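Local coordinates for protein alpha-tubulin N-acetyltransferase (Danio rerio, PDB 4H6U) that transfers an acetyl group from acetyl coenzyme A to a lysine of alpha-tubulin, as a member of the GNAT acetyltransferase superfamily, at residues P149-P157 with N180-F188; V92-K100 with L137-K145. The protein carries 1 engineered substitution. All blocks are in the same frame, centred on the assembly; numbering follows the deposited sequence.

Contact 1: P149-P157 with N180-F188; sequences PAQMAYDRP and NFVVFAGFF. With ACO (acetyl coenzyme *a), chain C.
Y154 and V182 form an antiparallel hydrogen-bonded pair. It adds strand 181-182 to strand 153-155 at one edge of the mixed sheet of the GNAT fold. Y154 N donates to V182 O (2.8 Å). V182 N donates in return to Y154 O (2.7 Å). The next pair, D155 with F181, is non-hydrogen-bonded, and here the side chains meet. The D155 carboxylate stacks over one face of the F181 ring, their planes 29° apart. D155 OD2 lies 3.4 Å from F181 CZ. D155 CG is turned anti to the backbone N (chi1 -173°), which lays the acid along the ring. A153 CB also touches this ring. With an alanine in place of F181, the D155 carboxylate would probably lose the surface it rests on, and a gap would open beside A153.

On the other face of the sheet, the Y154 and F184 side chains cross at about a right angle. Y154 CD2 sits at the edge of the F184 ring, 4.0 Å from F184 CE2. Y154 OH donates to P149 O (2.8 Å), which fixes the far end of the ring. Toward A150 the two segments are bridged by a water. It donates to A150 O and M152 O and accepts from F184 N. A150 CB rests on G186, and Q151 O lies 3.4 Å from F187 CE1.

At the opposite end R156 N bonds to N180 O (2.9 Å). D155 OD1 lies over the face of the R156 guanidinium, a salt bridge of charges only. Strand 117-124 flanks strand 153-155 on its other side, the backbones of A153 and D155 both hydrogen-bonding V119. D155, R156 and P157 line the acetyl coenzyme A pocket. D155 O comes within 3.2 Å of CH3 of the acetyl group.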
# COMPACT_ATOMS: atom_id res chain seq x y z
N PRO A 149 -0.34 -21.41 6.05
CA PRO A 149 -0.06 -20.43 7.10
C PRO A 149 1.33 -20.60 7.71
O PRO A 149 1.98 -19.61 8.08
CB PRO A 149 -1.17 -20.72 8.13
CG PRO A 149 -2.29 -21.41 7.33
CD PRO A 149 -1.60 -22.15 6.24
N ALA A 150 1.81 -21.84 7.82
CA ALA A 150 3.14 -22.09 8.41
C ALA A 150 4.30 -21.68 7.50
O ALA A 150 5.41 -21.48 8.00
CB ALA A 150 3.28 -23.53 8.79
N GLN A 151 4.04 -21.44 6.21
CA GLN A 151 5.14 -21.05 5.30
C GLN A 151 5.31 -19.57 5.17
O GLN A 151 6.19 -19.11 4.45
CB GLN A 151 4.88 -21.58 3.88
CG GLN A 151 4.77 -23.09 3.75
CD GLN A 151 4.28 -23.52 2.36
OE1 GLN A 151 3.34 -22.93 1.80
NE2 GLN A 151 4.97 -24.49 1.77
N MET A 152 4.52 -18.80 5.91
CA MET A 152 4.67 -17.36 5.89
C MET A 152 5.21 -16.82 7.20
O MET A 152 5.25 -17.53 8.20
CB MET A 152 3.35 -16.69 5.56
CG MET A 152 2.33 -16.82 6.60
SD MET A 152 0.92 -15.79 6.14
CE MET A 152 0.69 -16.29 4.48
N ALA A 153 5.66 -15.58 7.17
CA ALA A 153 6.10 -14.86 8.35
C ALA A 153 5.08 -13.77 8.74
O ALA A 153 4.32 -13.27 7.91
CB ALA A 153 7.45 -14.22 8.08
N TYR A 154 5.05 -13.43 10.03
CA TYR A 154 4.07 -12.49 10.52
C TYR A 154 4.77 -11.31 11.19
O TYR A 154 5.52 -11.45 12.15
CB TYR A 154 3.11 -13.19 11.48
CG TYR A 154 2.37 -14.32 10.80
CD1 TYR A 154 1.14 -14.11 10.18
CD2 TYR A 154 2.93 -15.60 10.72
CE1 TYR A 154 0.46 -15.16 9.54
CE2 TYR A 154 2.27 -16.64 10.08
CZ TYR A 154 1.04 -16.41 9.48
OH TYR A 154 0.40 -17.46 8.85
N ASP A 155 4.54 -10.12 10.64
CA ASP A 155 5.23 -8.93 11.11
C ASP A 155 4.52 -8.31 12.33
O ASP A 155 3.43 -7.75 12.22
CB ASP A 155 5.25 -7.94 9.97
CG ASP A 155 6.08 -6.74 10.25
OD1 ASP A 155 6.51 -6.49 11.39
OD2 ASP A 155 6.32 -6.03 9.27
N ARG A 156 5.15 -8.40 13.51
CA ARG A 156 4.61 -7.75 14.70
C ARG A 156 3.10 -7.98 14.91
O ARG A 156 2.33 -7.04 15.07
CB ARG A 156 4.93 -6.25 14.71
CG ARG A 156 6.43 -5.93 14.65
CD ARG A 156 6.70 -4.43 14.69
NE ARG A 156 6.24 -3.75 13.48
CZ ARG A 156 7.02 -3.34 12.48
NH1 ARG A 156 8.34 -3.55 12.52
NH2 ARG A 156 6.48 -2.71 11.44
N PRO A 157 2.68 -9.24 14.97
CA PRO A 157 1.24 -9.52 15.03
C PRO A 157 0.66 -9.14 16.38
O PRO A 157 1.29 -9.38 17.42
CB PRO A 157 1.17 -11.04 14.81
CG PRO A 157 2.51 -11.56 15.25
CD PRO A 157 3.48 -10.46 14.83
N ASN A 180 11.48 -9.08 15.06
CA ASN A 180 10.07 -8.63 15.06
C ASN A 180 9.08 -9.39 14.19
O ASN A 180 7.90 -9.03 14.14
CB ASN A 180 9.96 -7.16 14.65
CG ASN A 180 10.59 -6.23 15.63
OD1 ASN A 180 11.27 -5.28 15.24
ND2 ASN A 180 10.38 -6.47 16.92
N PHE A 181 9.56 -10.38 13.46
CA PHE A 181 8.68 -11.24 12.68
C PHE A 181 8.52 -12.52 13.45
O PHE A 181 9.40 -12.94 14.22
CB PHE A 181 9.24 -11.52 11.28
CG PHE A 181 9.09 -10.38 10.32
CD1 PHE A 181 9.93 -9.29 10.39
CD2 PHE A 181 8.10 -10.38 9.37
CE1 PHE A 181 9.79 -8.22 9.49
CE2 PHE A 181 7.95 -9.33 8.50
CZ PHE A 181 8.80 -8.26 8.55
N VAL A 182 7.34 -13.11 13.28
CA VAL A 182 7.03 -14.37 13.88
C VAL A 182 6.90 -15.45 12.79
O VAL A 182 6.29 -15.24 11.73
CB VAL A 182 5.74 -14.28 14.69
CG1 VAL A 182 5.32 -15.66 15.17
CG2 VAL A 182 5.94 -13.34 15.85
N VAL A 183 7.53 -16.58 13.05
CA VAL A 183 7.46 -17.73 12.19
C VAL A 183 7.31 -18.97 13.05
O VAL A 183 7.79 -19.02 14.18
CB VAL A 183 8.70 -17.88 11.28
CG1 VAL A 183 8.87 -16.67 10.42
CG2 VAL A 183 9.90 -18.14 12.11
N PHE A 184 6.60 -19.96 12.52
CA PHE A 184 6.33 -21.16 13.29
C PHE A 184 7.14 -22.36 12.80
O PHE A 184 7.73 -22.33 11.72
CB PHE A 184 4.85 -21.45 13.30
CG PHE A 184 4.01 -20.37 13.94
CD1 PHE A 184 3.63 -20.46 15.27
CD2 PHE A 184 3.65 -19.24 13.20
CE1 PHE A 184 2.84 -19.46 15.87
CE2 PHE A 184 2.85 -18.25 13.75
CZ PHE A 184 2.42 -18.35 15.12
N ALA A 185 7.14 -23.42 13.60
CA ALA A 185 7.99 -24.57 13.35
C ALA A 185 7.88 -25.07 11.90
O ALA A 185 8.90 -25.29 11.24
CB ALA A 185 7.66 -25.68 14.33
N GLY A 186 6.65 -25.16 11.39
CA GLY A 186 6.35 -25.70 10.07
C GLY A 186 7.03 -24.97 8.93
O GLY A 186 7.12 -25.49 7.82
N PHE A 187 7.41 -23.73 9.19
CA PHE A 187 8.10 -22.87 8.24
C PHE A 187 9.38 -23.53 7.73
O PHE A 187 9.78 -23.34 6.58
CB PHE A 187 8.39 -21.54 8.94
CG PHE A 187 9.05 -20.51 8.08
CD1 PHE A 187 8.25 -19.59 7.38
CD2 PHE A 187 10.43 -20.47 7.95
CE1 PHE A 187 8.82 -18.61 6.57
CE2 PHE A 187 11.04 -19.48 7.16
CZ PHE A 187 10.24 -18.56 6.44
N PHE A 188 10.01 -24.34 8.58
CA PHE A 188 11.33 -24.92 8.28
C PHE A 188 11.33 -26.37 7.75
O PHE A 188 10.87 -27.31 8.42
CB PHE A 188 12.24 -24.77 9.51
CG PHE A 188 12.54 -23.32 9.88
CD1 PHE A 188 13.55 -22.61 9.23
CD2 PHE A 188 11.80 -22.67 10.86
CE1 PHE A 188 13.82 -21.28 9.56
CE2 PHE A 188 12.07 -21.34 11.18
CZ PHE A 188 13.09 -20.65 10.52
N1A ACO C . -9.78 -11.59 21.74
C2A ACO C . -9.12 -12.76 21.42
N3A ACO C . -9.10 -13.38 20.26
C4A ACO C . -9.90 -12.79 19.27
C5A ACO C . -10.66 -11.61 19.46
C6A ACO C . -10.56 -11.02 20.77
N6A ACO C . -11.20 -9.89 21.14
N7A ACO C . -11.33 -11.31 18.24
C8A ACO C . -11.00 -12.31 17.35
N9A ACO C . -10.13 -13.23 17.98
C1B ACO C . -9.49 -14.43 17.51
C2B ACO C . -9.81 -15.65 18.37
O2B ACO C . -8.89 -16.69 18.16
C3B ACO C . -11.18 -16.04 17.67
O3B ACO C . -11.53 -17.28 17.87
P3B ACO C . -12.70 -17.50 19.28
O7A ACO C . -12.86 -18.97 19.09
O8A ACO C . -11.80 -17.04 20.40
O9A ACO C . -13.84 -16.59 18.92
C4B ACO C . -10.86 -15.79 16.22
O4B ACO C . -9.90 -14.70 16.19
C5B ACO C . -12.16 -15.47 15.48
O5B ACO C . -12.13 -15.80 14.15
P1A ACO C . -12.69 -14.67 13.06
O1A ACO C . -12.54 -15.34 11.74
O2A ACO C . -14.00 -14.08 13.55
O3A ACO C . -11.54 -13.47 13.13
P2A ACO C . -11.91 -11.95 13.09
O4A ACO C . -12.69 -11.53 11.89
O5A ACO C . -12.18 -11.32 14.41
O6A ACO C . -10.30 -11.23 12.58
CBP ACO C . -8.39 -10.20 13.52
CCP ACO C . -9.16 -11.50 13.32
CDP ACO C . -7.12 -10.41 14.35
CEP ACO C . -8.04 -9.57 12.13
CAP ACO C . -9.38 -9.24 14.24
OAP ACO C . -9.79 -9.68 15.52
C9P ACO C . -8.91 -7.75 14.21
O9P ACO C . -9.03 -7.14 13.18
N8P ACO C . -8.30 -6.97 15.14
C7P ACO C . -7.93 -7.20 16.45
C6P ACO C . -6.84 -6.13 16.95
C5P ACO C . -5.72 -5.68 15.92
O5P ACO C . -5.24 -4.54 15.96
N4P ACO C . -5.25 -6.62 14.95
C3P ACO C . -4.16 -6.38 13.91
C2P ACO C . -3.23 -7.58 13.46
S1P ACO C . -1.28 -7.49 13.61
C ACO C . -0.68 -7.31 11.93
O ACO C . -1.43 -6.88 11.14
CH3 ACO C . 0.33 -8.33 11.45
O HOH W 1 5.35 -19.47 9.93

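Contact 2: V92-K100 with L137-K145; sequences VGFLKVGYK and LFDFMLKHK. With PO4 (phosphate ion), chain E.
F138 and L95 touch where the helix faces the strand. L95 CD2 approaches the F138 ring obliquely, 4.2 Å from F138 CD1. L142 CG, from the next turn of the same helix, lies over one face of that ring. Y169 and F164 make edge-to-face contacts with F138 and tie the helix to its neighbours. A second ring, Y99, lies near the far end of the strand. K145 NZ nears it obliquely, 4.4 Å from Y99 CE2.

Helix 133-145 packs on strand 90-99 of the central sheet. The local axes pass 9.2 Å apart at 33°. L95 buries more surface here than any other residue. Its CD2 rests on M141 CB and on L137 O, both at 3.6 Å. L95 CB also meets L137 CD1, which runs on to the backbone of F94. M141 leaves the helix with CG anti to the backbone N (chi1 179°) and then bends twice. The bends fold CE back over V97 CG1 and L95 CD2, while M141 CG touches V97 CG1 at 3.9 Å.

Strand side chains alternate. F94 and K96 point away from the helix, and both pack on P16 of the second subunit. K96 NZ hydrogen-bonds a phosphate ion, probably from the crystallisation liquor, which K96 and H74 of the second subunit also bind. No hydrogen bond joins helix and strand, so this buried join rests mainly on apolar side chains.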
# COMPACT_ATOMS: atom_id res chain seq x y z
N VAL A 92 -15.42 -4.36 5.59
CA VAL A 92 -15.47 -4.80 6.99
C VAL A 92 -14.10 -5.28 7.49
O VAL A 92 -13.92 -5.47 8.69
CB VAL A 92 -16.49 -5.88 7.18
CG1 VAL A 92 -17.86 -5.32 6.85
CG2 VAL A 92 -16.16 -7.09 6.34
N GLY A 93 -13.16 -5.51 6.57
CA GLY A 93 -11.82 -5.89 6.94
C GLY A 93 -10.79 -5.71 5.83
O GLY A 93 -11.14 -5.55 4.67
N PHE A 94 -9.51 -5.67 6.20
CA PHE A 94 -8.43 -5.67 5.24
C PHE A 94 -7.27 -6.58 5.66
O PHE A 94 -7.04 -6.85 6.82
CB PHE A 94 -7.90 -4.25 4.96
CG PHE A 94 -7.30 -3.54 6.17
CD1 PHE A 94 -6.07 -3.90 6.67
CD2 PHE A 94 -7.94 -2.44 6.72
CE1 PHE A 94 -5.51 -3.23 7.76
CE2 PHE A 94 -7.39 -1.76 7.81
CZ PHE A 94 -6.18 -2.15 8.34
N LEU A 95 -6.54 -7.06 4.66
CA LEU A 95 -5.42 -7.93 4.88
C LEU A 95 -4.37 -7.55 3.86
O LEU A 95 -4.63 -7.54 2.64
CB LEU A 95 -5.85 -9.39 4.71
CG LEU A 95 -4.80 -10.48 4.68
CD1 LEU A 95 -4.13 -10.50 6.04
CD2 LEU A 95 -5.44 -11.88 4.36
N LYS A 96 -3.18 -7.29 4.35
CA LYS A 96 -2.08 -6.90 3.48
C LYS A 96 -0.93 -7.90 3.61
O LYS A 96 -0.48 -8.24 4.72
CB LYS A 96 -1.61 -5.49 3.85
CG LYS A 96 -0.57 -4.87 2.90
CD LYS A 96 -0.17 -3.50 3.46
CE LYS A 96 0.98 -2.85 2.78
NZ LYS A 96 1.13 -1.48 3.36
N VAL A 97 -0.50 -8.43 2.47
CA VAL A 97 0.64 -9.32 2.46
C VAL A 97 1.67 -8.82 1.52
O VAL A 97 1.38 -7.97 0.67
CB VAL A 97 0.27 -10.75 2.04
CG1 VAL A 97 -0.65 -11.37 3.04
CG2 VAL A 97 -0.33 -10.74 0.65
N GLY A 98 2.87 -9.35 1.68
CA GLY A 98 3.93 -9.01 0.77
C GLY A 98 5.15 -9.84 1.08
O GLY A 98 5.36 -10.29 2.22
N TYR A 99 5.97 -10.00 0.04
CA TYR A 99 7.28 -10.65 0.16
C TYR A 99 8.28 -9.68 0.76
O TYR A 99 8.31 -8.51 0.42
CB TYR A 99 7.79 -11.18 -1.21
CG TYR A 99 6.93 -12.30 -1.76
CD1 TYR A 99 7.04 -13.60 -1.26
CD2 TYR A 99 6.01 -12.06 -2.76
CE1 TYR A 99 6.24 -14.61 -1.73
CE2 TYR A 99 5.20 -13.08 -3.25
CZ TYR A 99 5.32 -14.35 -2.74
OH TYR A 99 4.51 -15.34 -3.24
N LYS A 100 9.09 -10.20 1.67
CA LYS A 100 10.10 -9.43 2.38
C LYS A 100 11.35 -10.29 2.53
O LYS A 100 11.26 -11.47 2.85
CB LYS A 100 9.57 -9.07 3.77
CG LYS A 100 9.69 -7.62 4.20
CD LYS A 100 8.63 -6.71 3.59
CE LYS A 100 8.86 -5.32 4.14
NZ LYS A 100 7.98 -4.28 3.57
N LEU A 137 -11.23 -13.64 4.91
CA LEU A 137 -10.13 -12.96 4.21
C LEU A 137 -8.86 -13.77 4.14
O LEU A 137 -8.20 -13.84 3.09
CB LEU A 137 -9.78 -11.65 4.89
CG LEU A 137 -10.23 -10.41 4.16
CD1 LEU A 137 -9.64 -9.18 4.82
CD2 LEU A 137 -9.83 -10.45 2.67
N PHE A 138 -8.46 -14.30 5.30
CA PHE A 138 -7.22 -15.04 5.40
C PHE A 138 -7.32 -16.27 4.47
O PHE A 138 -6.46 -16.50 3.63
CB PHE A 138 -6.97 -15.42 6.87
CG PHE A 138 -5.56 -15.82 7.19
CD1 PHE A 138 -4.52 -14.91 7.14
CD2 PHE A 138 -5.28 -17.13 7.56
CE1 PHE A 138 -3.19 -15.30 7.45
CE2 PHE A 138 -3.97 -17.53 7.89
CZ PHE A 138 -2.92 -16.60 7.82
N ASP A 139 -8.41 -17.01 4.56
CA ASP A 139 -8.60 -18.15 3.67
C ASP A 139 -8.54 -17.76 2.18
O ASP A 139 -7.89 -18.43 1.39
CB ASP A 139 -9.93 -18.86 3.95
CG ASP A 139 -9.91 -19.69 5.23
OD1 ASP A 139 -8.82 -19.86 5.84
OD2 ASP A 139 -10.99 -20.20 5.63
N PHE A 140 -9.15 -16.65 1.81
CA PHE A 140 -9.09 -16.22 0.43
C PHE A 140 -7.63 -15.96 -0.02
O PHE A 140 -7.20 -16.40 -1.10
CB PHE A 140 -9.95 -14.99 0.20
CG PHE A 140 -10.02 -14.56 -1.24
CD1 PHE A 140 -11.04 -15.00 -2.05
CD2 PHE A 140 -9.01 -13.79 -1.80
CE1 PHE A 140 -11.11 -14.64 -3.40
CE2 PHE A 140 -9.04 -13.42 -3.15
CZ PHE A 140 -10.09 -13.86 -3.96
N MET A 141 -6.86 -15.30 0.84
CA MET A 141 -5.45 -14.99 0.52
C MET A 141 -4.64 -16.30 0.39
O MET A 141 -3.91 -16.49 -0.58
CB MET A 141 -4.86 -14.07 1.59
CG MET A 141 -3.37 -13.69 1.41
SD MET A 141 -2.24 -14.90 2.15
CE MET A 141 -2.65 -14.78 3.86
N LEU A 142 -4.79 -17.21 1.34
CA LEU A 142 -4.07 -18.48 1.29
C LEU A 142 -4.36 -19.26 -0.02
O LEU A 142 -3.44 -19.76 -0.66
CB LEU A 142 -4.43 -19.35 2.50
CG LEU A 142 -4.10 -18.75 3.89
CD1 LEU A 142 -4.72 -19.59 5.01
CD2 LEU A 142 -2.61 -18.55 4.11
N LYS A 143 -5.63 -19.35 -0.41
CA LYS A 143 -5.98 -20.07 -1.62
C LYS A 143 -5.30 -19.43 -2.84
O LYS A 143 -4.66 -20.12 -3.65
CB LYS A 143 -7.52 -20.13 -1.84
N HIS A 144 -5.40 -18.10 -2.93
CA HIS A 144 -5.00 -17.38 -4.15
C HIS A 144 -3.50 -17.13 -4.26
O HIS A 144 -2.97 -17.13 -5.38
CB HIS A 144 -5.80 -16.10 -4.25
CG HIS A 144 -7.20 -16.33 -4.73
ND1 HIS A 144 -7.56 -16.23 -6.06
CD2 HIS A 144 -8.31 -16.75 -4.07
CE1 HIS A 144 -8.84 -16.52 -6.19
NE2 HIS A 144 -9.32 -16.84 -5.00
N LYS A 145 -2.83 -16.98 -3.11
CA LYS A 145 -1.38 -16.92 -3.05
C LYS A 145 -0.75 -18.31 -3.00
O LYS A 145 0.48 -18.43 -3.06
CB LYS A 145 -0.91 -16.12 -1.82
CG LYS A 145 -1.30 -14.68 -1.91
CD LYS A 145 -0.77 -14.13 -3.24
CE LYS A 145 0.19 -13.00 -3.09
NZ LYS A 145 0.96 -12.92 -4.38
P PO4 E . 3.10 -0.23 0.80
O1 PO4 E . 2.17 0.96 0.86
O2 PO4 E . 4.46 0.16 0.27
O3 PO4 E . 3.36 -0.80 2.17
O4 PO4 E . 2.41 -1.24 -0.10

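Overall arrangement
Both contacts serve the same mixed sheet. Contact 2 is core, close to the centre of the chain. Contact 1 lies at the edge of the sheet and is only partly buried. Contact 1 joins strand to strand, through backbone bonds, a water and a carboxylate on a ring. Contact 2 joins helix to strand mainly by apolar side chains, with no hydrogen bond. They follow each other along the chain, and helix 133-145 leads toward strand 153-155. They also meet directly: M152 packs on M141 and L142, and the Y154 hydroxyl touches the F138 ring. Acetyl coenzyme A touches D155 and P157 of contact 1 and is hydrogen-bonded to G134 and S135, near the start of that helix.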